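Local coordinates for protein beta-galactosidase (Marinomonas sp. ef1, PDB 6Y2K) that hydrolyses terminal beta-galactosides as a cold-active glycoside hydrolase of family GH42, working as a hexamer, at residues 215-227 against 248-260. Residues are numbered along the deposited sequence; the frame is centred on the assembly and turned at random.
Sequences CSDQVVAFNKLQV and TAFDHHKVGQDLD
In the TIM-barrel domain, outer helix 205-233 precedes strand 238-244, and short helix 252-256 lies in the connection from that strand to the next, 261-266; Ser216, Asp217 and Val220 of 215-227 meet Phe250, Lys254 and Val255 of 248-260. The axes of 215-227 and 252-256 approach to 9.4 Å and run in the same sense, 21° apart. At the start of the short helix, Asp251 N donates to Ser216 OG over 2.8 Å in an almost straight bond (170°), while Asp251 OD1 caps the helix by accepting from Lys254 N. Lys254, fully extended beyond CG, passes Val220 CG2 at about a right angle and brings NZ to 2.7 Å from Asp217 OD1, a salt bridge on the syn side but tilted out of the carboxylate plane. Asp217 OD2 is held by Trp163. Replacing Lys254 by an alanine is likely to leave Asp217 OD1 without its charged mate and to strip one side of Val220 CG2 of its aliphatic cover. Deeper in, Val220 CG2 touches Val255 CG2 at 3.9 Å, and Val219 CG1 lies over one face of the Phe250 ring in a CH-pi contact, 4.3 Å from the centroid; His252 CE1 covers the opposite face. With CG anti to the backbone N (chi1 -178°), Asn223 brings ND2 against Val255 and Leu259; OD1 is hydrogen-bonded by Tyr143 and Thr139. Farther along, Val227 CG2 packs on Leu259 CD2 at 3.8 Å. Lys224 passes CD and CE across the Asp258 carboxylate at about a right angle, while NZ turns to a salt bridge with Asp228. Polar links thus flank a valine core: one water satisfies Val220 O, Asn223 ND2 and Asp258 OD2 together, whereas Asp258 O, buried 3.3 Å from Val227 CG1, has no polar partner in the model.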
ATOM      1  N   CYS A 215      -0.656  22.925 -43.909  1.00 15.44           N
ATOM      2  CA  CYS A 215      -1.128  21.552 -44.094  1.00 15.57           C
ATOM      3  C   CYS A 215      -2.649  21.437 -43.910  1.00 15.56           C
ATOM      4  O   CYS A 215      -3.323  20.750 -44.689  1.00 15.13           O
ATOM      5  CB  CYS A 215      -0.386  20.578 -43.170  1.00 15.58           C
ATOM      6  SG  CYS A 215       1.354  20.333 -43.618  1.00 16.26           S
ATOM      7  N   SER A 216      -3.182  22.126 -42.906  1.00 15.37           N
ATOM      8  CA  SER A 216      -4.624  22.172 -42.701  1.00 15.38           C
ATOM      9  C   SER A 216      -5.318  22.795 -43.920  1.00 15.57           C
ATOM     10  O   SER A 216      -6.313  22.266 -44.405  1.00 15.23           O
ATOM     11  CB  SER A 216      -4.968  22.957 -41.438  1.00 15.08           C
ATOM     12  OG  SER A 216      -6.367  22.989 -41.236  1.00 14.31           O
ATOM     13  N   ASP A 217      -4.782  23.908 -44.408  1.00 16.07           N
ATOM     14  CA  ASP A 217      -5.301  24.542 -45.631  1.00 16.44           C
ATOM     15  C   ASP A 217      -5.282  23.631 -46.869  1.00 16.07           C
ATOM     16  O   ASP A 217      -6.150  23.766 -47.727  1.00 16.15           O
ATOM     17  CB  ASP A 217      -4.566  25.855 -45.924  1.00 16.76           C
ATOM     18  CG  ASP A 217      -5.106  27.028 -45.118  1.00 16.77           C
ATOM     19  OD1 ASP A 217      -6.157  26.909 -44.456  1.00 16.70           O
ATOM     20  OD2 ASP A 217      -4.467  28.091 -45.169  1.00 17.38           O
ATOM     21  N   GLN A 218      -4.316  22.718 -46.961  1.00 15.97           N
ATOM     22  CA  GLN A 218      -4.286  21.739 -48.055  1.00 16.52           C
ATOM     23  C   GLN A 218      -5.460  20.750 -47.949  1.00 16.34           C
ATOM     24  O   GLN A 218      -5.997  20.311 -48.979  1.00 16.51           O
ATOM     25  CB  GLN A 218      -2.948  20.977 -48.115  1.00 16.97           C
ATOM     26  CG  GLN A 218      -1.668  21.825 -48.164  1.00 17.93           C
ATOM     27  CD  GLN A 218      -1.740  23.037 -49.095  1.00 19.13           C
ATOM     28  OE1 GLN A 218      -1.998  22.907 -50.302  1.00 22.26           O
ATOM     29  NE2 GLN A 218      -1.511  24.209 -48.547  1.00 17.98           N
ATOM     30  N   VAL A 219      -5.866  20.410 -46.720  1.00 15.55           N
ATOM     31  CA  VAL A 219      -7.077  19.603 -46.514  1.00 15.74           C
ATOM     32  C   VAL A 219      -8.309  20.386 -46.990  1.00 15.56           C
ATOM     33  O   VAL A 219      -9.140  19.844 -47.701  1.00 15.29           O
ATOM     34  CB  VAL A 219      -7.260  19.138 -45.043  1.00 15.40           C
ATOM     35  CG1 VAL A 219      -8.520  18.283 -44.898  1.00 15.69           C
ATOM     36  CG2 VAL A 219      -6.034  18.349 -44.571  1.00 15.36           C
ATOM     37  N   VAL A 220      -8.390  21.662 -46.613  1.00 15.74           N
ATOM     38  CA  VAL A 220      -9.475  22.553 -47.057  1.00 16.02           C
ATOM     39  C   VAL A 220      -9.559  22.571 -48.585  1.00 16.27           C
ATOM     40  O   VAL A 220     -10.643  22.357 -49.140  1.00 16.96           O
ATOM     41  CB  VAL A 220      -9.314  23.994 -46.500  1.00 16.13           C
ATOM     42  CG1 VAL A 220     -10.382  24.939 -47.055  1.00 16.32           C
ATOM     43  CG2 VAL A 220      -9.363  23.980 -44.973  1.00 16.33           C
ATOM     44  N   ALA A 221      -8.419  22.783 -49.250  1.00 15.87           N
ATOM     45  CA  ALA A 221      -8.346  22.849 -50.724  1.00 16.23           C
ATOM     46  C   ALA A 221      -8.707  21.530 -51.411  1.00 16.17           C
ATOM     47  O   ALA A 221      -9.442  21.521 -52.404  1.00 15.75           O
ATOM     48  CB  ALA A 221      -6.958  23.293 -51.169  1.00 16.46           C
ATOM     49  N   PHE A 222      -8.182  20.426 -50.880  1.00 16.02           N
ATOM     50  CA  PHE A 222      -8.485  19.068 -51.373  1.00 15.94           C
ATOM     51  C   PHE A 222      -9.979  18.770 -51.322  1.00 16.22           C
ATOM     52  O   PHE A 222     -10.544  18.202 -52.265  1.00 16.87           O
ATOM     53  CB  PHE A 222      -7.708  18.042 -50.542  1.00 15.61           C
ATOM     54  CG  PHE A 222      -7.860  16.608 -50.991  1.00 15.23           C
ATOM     55  CD1 PHE A 222      -8.894  15.816 -50.508  1.00 15.06           C
ATOM     56  CD2 PHE A 222      -6.924  16.029 -51.842  1.00 15.31           C
ATOM     57  CE1 PHE A 222      -9.012  14.481 -50.880  1.00 15.18           C
ATOM     58  CE2 PHE A 222      -7.036  14.695 -52.228  1.00 15.20           C
ATOM     59  CZ  PHE A 222      -8.086  13.921 -51.750  1.00 15.19           C
ATOM     60  N   ASN A 223     -10.610  19.143 -50.211  1.00 16.58           N
ATOM     61  CA  ASN A 223     -12.042  18.950 -50.023  1.00 16.40           C
ATOM     62  C   ASN A 223     -12.857  19.889 -50.928  1.00 16.93           C
ATOM     63  O   ASN A 223     -13.861  19.472 -51.523  1.00 16.64           O
ATOM     64  CB  ASN A 223     -12.414  19.167 -48.549  1.00 16.40           C
ATOM     65  CG  ASN A 223     -13.890  18.925 -48.274  1.00 16.53           C
ATOM     66  OD1 ASN A 223     -14.381  17.805 -48.424  1.00 16.57           O
ATOM     67  ND2 ASN A 223     -14.604  19.982 -47.877  1.00 15.74           N
ATOM     68  N   LYS A 224     -12.421  21.142 -51.023  1.00 17.46           N
ATOM     69  CA  LYS A 224     -13.121  22.162 -51.806  1.00 19.07           C
ATOM     70  C   LYS A 224     -13.223  21.810 -53.299  1.00 20.17           C
ATOM     71  O   LYS A 224     -14.242  22.117 -53.939  1.00 20.86           O
ATOM     72  CB  LYS A 224     -12.448  23.525 -51.619  1.00 19.74           C
ATOM     73  CG  LYS A 224     -13.105  24.707 -52.324  1.00 20.78           C
ATOM     74  CD  LYS A 224     -14.601  24.790 -52.046  1.00 21.87           C
ATOM     75  CE  LYS A 224     -15.154  26.204 -52.180  1.00 23.56           C
ATOM     76  NZ  LYS A 224     -15.031  26.759 -53.558  1.00 24.55           N
ATOM     77  N   LEU A 225     -12.205  21.157 -53.854  1.00 20.19           N
ATOM     78  CA  LEU A 225     -12.279  20.770 -55.261  1.00 21.61           C
ATOM     79  C   LEU A 225     -13.407  19.754 -55.495  1.00 20.47           C
ATOM     80  O   LEU A 225     -14.101  19.831 -56.510  1.00 20.26           O
ATOM     81  CB  LEU A 225     -10.924  20.305 -55.816  1.00 23.64           C
ATOM     82  CG  LEU A 225     -10.478  18.843 -55.844  1.00 25.46           C
ATOM     83  CD1 LEU A 225     -11.206  18.008 -56.894  1.00 25.83           C
ATOM     84  CD2 LEU A 225      -8.974  18.801 -56.094  1.00 27.13           C
ATOM     85  N   GLN A 226     -13.609  18.836 -54.551  1.00 19.31           N
ATOM     86  CA  GLN A 226     -14.695  17.859 -54.645  1.00 19.06           C
ATOM     87  C   GLN A 226     -16.053  18.534 -54.443  1.00 19.57           C
ATOM     88  O   GLN A 226     -16.998  18.272 -55.187  1.00 19.69           O
ATOM     89  CB  GLN A 226     -14.497  16.706 -53.649  1.00 18.68           C
ATOM     90  CG  GLN A 226     -13.172  15.957 -53.843  1.00 18.80           C
ATOM     91  CD  GLN A 226     -13.116  14.575 -53.198  1.00 18.76           C
ATOM     92  OE1 GLN A 226     -14.162  13.956 -52.929  1.00 19.98           O
ATOM     93  NE2 GLN A 226     -11.923  14.088 -52.941  1.00 17.20           N
ATOM     94  N   VAL A 227     -16.141  19.413 -53.450  1.00 19.43           N
ATOM     95  CA  VAL A 227     -17.375  20.165 -53.183  1.00 19.60           C
ATOM     96  C   VAL A 227     -17.841  20.956 -54.424  1.00 19.66           C
ATOM     97  O   VAL A 227     -19.032  20.950 -54.756  1.00 19.06           O
ATOM     98  CB  VAL A 227     -17.196  21.121 -51.969  1.00 19.50           C
ATOM     99  CG1 VAL A 227     -18.317  22.157 -51.885  1.00 20.15           C
ATOM    100  CG2 VAL A 227     -17.117  20.331 -50.667  1.00 19.52           C
ATOM    101  N   THR A 248      -7.220  16.514 -33.974  1.00 15.38           N
ATOM    102  CA  THR A 248      -7.154  17.969 -34.045  1.00 15.29           C
ATOM    103  C   THR A 248      -6.208  18.545 -35.101  1.00 15.30           C
ATOM    104  O   THR A 248      -5.980  19.755 -35.117  1.00 14.95           O
ATOM    105  CB  THR A 248      -6.743  18.513 -32.670  1.00 15.19           C
ATOM    106  OG1 THR A 248      -5.517  17.893 -32.277  1.00 15.29           O
ATOM    107  CG2 THR A 248      -7.801  18.205 -31.649  1.00 14.99           C
ATOM    108  N   ALA A 249      -5.699  17.707 -36.004  1.00 15.10           N
ATOM    109  CA  ALA A 249      -4.603  18.110 -36.891  1.00 15.40           C
ATOM    110  C   ALA A 249      -4.987  19.042 -38.046  1.00 15.63           C
ATOM    111  O   ALA A 249      -4.097  19.645 -38.638  1.00 16.77           O
ATOM    112  CB  ALA A 249      -3.883  16.884 -37.434  1.00 15.81           C
ATOM    113  N   PHE A 250      -6.277  19.141 -38.387  1.00 15.11           N
ATOM    114  CA  PHE A 250      -6.759  20.185 -39.304  1.00 14.73           C
ATOM    115  C   PHE A 250      -7.925  20.963 -38.689  1.00 15.11           C
ATOM    116  O   PHE A 250      -8.550  20.522 -37.721  1.00 15.09           O
ATOM    117  CB  PHE A 250      -7.129  19.617 -40.683  1.00 14.52           C
ATOM    118  CG  PHE A 250      -8.358  18.752 -40.694  1.00 14.35           C
ATOM    119  CD1 PHE A 250      -8.261  17.388 -40.472  1.00 14.05           C
ATOM    120  CD2 PHE A 250      -9.609  19.297 -40.968  1.00 14.33           C
ATOM    121  CE1 PHE A 250      -9.392  16.589 -40.490  1.00 14.19           C
ATOM    122  CE2 PHE A 250     -10.747  18.496 -40.988  1.00 14.06           C
ATOM    123  CZ  PHE A 250     -10.637  17.142 -40.760  1.00 14.21           C
ATOM    124  N   ASP A 251      -8.192  22.136 -39.254  1.00 15.12           N
ATOM    125  CA  ASP A 251      -9.279  23.000 -38.792  1.00 15.23           C
ATOM    126  C   ASP A 251     -10.616  22.482 -39.321  1.00 15.22           C
ATOM    127  O   ASP A 251     -10.948  22.689 -40.499  1.00 14.88           O
ATOM    128  CB  ASP A 251      -9.005  24.439 -39.243  1.00 15.30           C
ATOM    129  CG  ASP A 251     -10.000  25.447 -38.688  1.00 15.50           C
ATOM    130  OD1 ASP A 251     -11.078  25.054 -38.199  1.00 15.35           O
ATOM    131  OD2 ASP A 251      -9.682  26.658 -38.761  1.00 15.44           O
ATOM    132  N   HIS A 252     -11.379  21.825 -38.441  1.00 14.82           N
ATOM    133  CA  HIS A 252     -12.654  21.206 -38.813  1.00 15.07           C
ATOM    134  C   HIS A 252     -13.759  22.248 -39.025  1.00 15.76           C
ATOM    135  O   HIS A 252     -14.710  21.990 -39.765  1.00 17.09           O
ATOM    136  CB  HIS A 252     -13.116  20.193 -37.764  1.00 14.83           C
ATOM    137  CG  HIS A 252     -12.221  18.997 -37.620  1.00 14.88           C
ATOM    138  ND1 HIS A 252     -10.860  19.094 -37.407  1.00 14.53           N
ATOM    139  CD2 HIS A 252     -12.503  17.673 -37.640  1.00 14.71           C
ATOM    140  CE1 HIS A 252     -10.347  17.878 -37.308  1.00 14.73           C
ATOM    141  NE2 HIS A 252     -11.323  16.998 -37.440  1.00 14.47           N
ATOM    142  N   HIS A 253     -13.660  23.403 -38.372  1.00 16.42           N
ATOM    143  CA  HIS A 253     -14.602  24.499 -38.631  1.00 17.32           C
ATOM    144  C   HIS A 253     -14.441  25.033 -40.060  1.00 17.55           C
ATOM    145  O   HIS A 253     -15.435  25.311 -40.742  1.00 17.15           O
ATOM    146  CB  HIS A 253     -14.419  25.654 -37.639  1.00 18.00           C
ATOM    147  CG  HIS A 253     -14.702  25.285 -36.217  1.00 18.66           C
ATOM    148  ND1 HIS A 253     -13.711  25.161 -35.268  1.00 19.32           N
ATOM    149  CD2 HIS A 253     -15.861  24.978 -35.590  1.00 18.68           C
ATOM    150  CE1 HIS A 253     -14.254  24.824 -34.115  1.00 18.46           C
ATOM    151  NE2 HIS A 253     -15.556  24.701 -34.283  1.00 19.08           N
ATOM    152  N   LYS A 254     -13.192  25.146 -40.513  1.00 17.65           N
ATOM    153  CA  LYS A 254     -12.891  25.719 -41.828  1.00 18.10           C
ATOM    154  C   LYS A 254     -13.303  24.765 -42.949  1.00 18.15           C
ATOM    155  O   LYS A 254     -13.937  25.186 -43.918  1.00 18.28           O
ATOM    156  CB  LYS A 254     -11.414  26.118 -41.937  1.00 18.58           C
ATOM    157  CG  LYS A 254     -11.108  27.025 -43.120  1.00 19.26           C
ATOM    158  CD  LYS A 254      -9.668  27.507 -43.097  1.00 19.78           C
ATOM    159  CE  LYS A 254      -9.398  28.456 -44.261  1.00 20.24           C
ATOM    160  NZ  LYS A 254      -7.988  28.935 -44.306  1.00 20.16           N
ATOM    161  N   VAL A 255     -12.979  23.480 -42.803  1.00 17.79           N
ATOM    162  CA  VAL A 255     -13.468  22.452 -43.742  1.00 18.07           C
ATOM    163  C   VAL A 255     -15.003  22.459 -43.756  1.00 18.19           C
ATOM    164  O   VAL A 255     -15.614  22.381 -44.818  1.00 18.44           O
ATOM    165  CB  VAL A 255     -12.921  21.046 -43.399  1.00 17.74           C
ATOM    166  CG1 VAL A 255     -13.611  19.950 -44.210  1.00 18.14           C
ATOM    167  CG2 VAL A 255     -11.419  21.000 -43.636  1.00 17.85           C
ATOM    168  N   GLY A 256     -15.607  22.586 -42.574  1.00 18.97           N
ATOM    169  CA  GLY A 256     -17.058  22.628 -42.418  1.00 19.29           C
ATOM    170  C   GLY A 256     -17.786  23.755 -43.133  1.00 19.57           C
ATOM    171  O   GLY A 256     -18.958  23.582 -43.479  1.00 19.27           O
ATOM    172  N   GLN A 257     -17.114  24.891 -43.357  1.00 20.07           N
ATOM    173  CA  GLN A 257     -17.678  26.029 -44.108  0.50 20.83           C
ATOM    174  C   GLN A 257     -18.113  25.623 -45.522  1.00 20.64           C
ATOM    175  O   GLN A 257     -19.032  26.211 -46.090  1.00 20.29           O
ATOM    176  CB  GLN A 257     -16.659  27.177 -44.245  0.50 21.73           C
ATOM    177  CG  GLN A 257     -16.289  27.924 -42.974  0.50 22.40           C
ATOM    178  CD  GLN A 257     -15.173  28.931 -43.208  0.50 22.97           C
ATOM    179  OE1 GLN A 257     -14.645  29.519 -42.270  0.50 23.19           O
ATOM    180  NE2 GLN A 257     -14.801  29.122 -44.474  0.50 24.02           N
ATOM    181  N   ASP A 258     -17.430  24.630 -46.098  1.00 19.50           N
ATOM    182  CA  ASP A 258     -17.707  24.175 -47.463  1.00 19.60           C
ATOM    183  C   ASP A 258     -18.701  23.014 -47.557  1.00 18.97           C
ATOM    184  O   ASP A 258     -18.964  22.525 -48.649  1.00 19.50           O
ATOM    185  CB  ASP A 258     -16.381  23.817 -48.164  1.00 19.80           C
ATOM    186  CG  ASP A 258     -15.459  25.026 -48.324  1.00 19.92           C
ATOM    187  OD1 ASP A 258     -15.963  26.125 -48.627  1.00 19.19           O
ATOM    188  OD2 ASP A 258     -14.230  24.881 -48.156  1.00 19.70           O
ATOM    189  N   LEU A 259     -19.258  22.583 -46.427  1.00 18.15           N
ATOM    190  CA  LEU A 259     -20.132  21.423 -46.381  1.00 17.97           C
ATOM    191  C   LEU A 259     -21.464  21.782 -45.730  1.00 17.67           C
ATOM    192  O   LEU A 259     -21.603  22.839 -45.109  1.00 17.29           O
ATOM    193  CB  LEU A 259     -19.448  20.283 -45.620  1.00 18.38           C
ATOM    194  CG  LEU A 259     -18.187  19.707 -46.285  1.00 18.60           C
ATOM    195  CD1 LEU A 259     -17.383  18.903 -45.268  1.00 18.94           C
ATOM    196  CD2 LEU A 259     -18.524  18.837 -47.493  1.00 18.55           C
ATOM    197  N   ASP A 260     -22.442  20.896 -45.894  1.00 17.38           N
ATOM    198  CA  ASP A 260     -23.787  21.097 -45.347  1.00 17.32           C
ATOM    199  C   ASP A 260     -23.977  20.472 -43.973  1.00 17.32           C
ATOM    200  O   ASP A 260     -24.797  20.949 -43.189  1.00 17.66           O
ATOM    201  CB  ASP A 260     -24.826  20.525 -46.304  1.00 17.13           C
ATOM    202  CG  ASP A 260     -24.761  21.167 -47.665  1.00 17.29           C
ATOM    203  OD1 ASP A 260     -24.745  22.421 -47.740  1.00 17.19           O
ATOM    204  OD2 ASP A 260     -24.689  20.424 -48.668  1.00 17.14           O
TER
HETATM  205  O   HOH W   1     -13.214  22.456 -47.678  1.00 18.12           O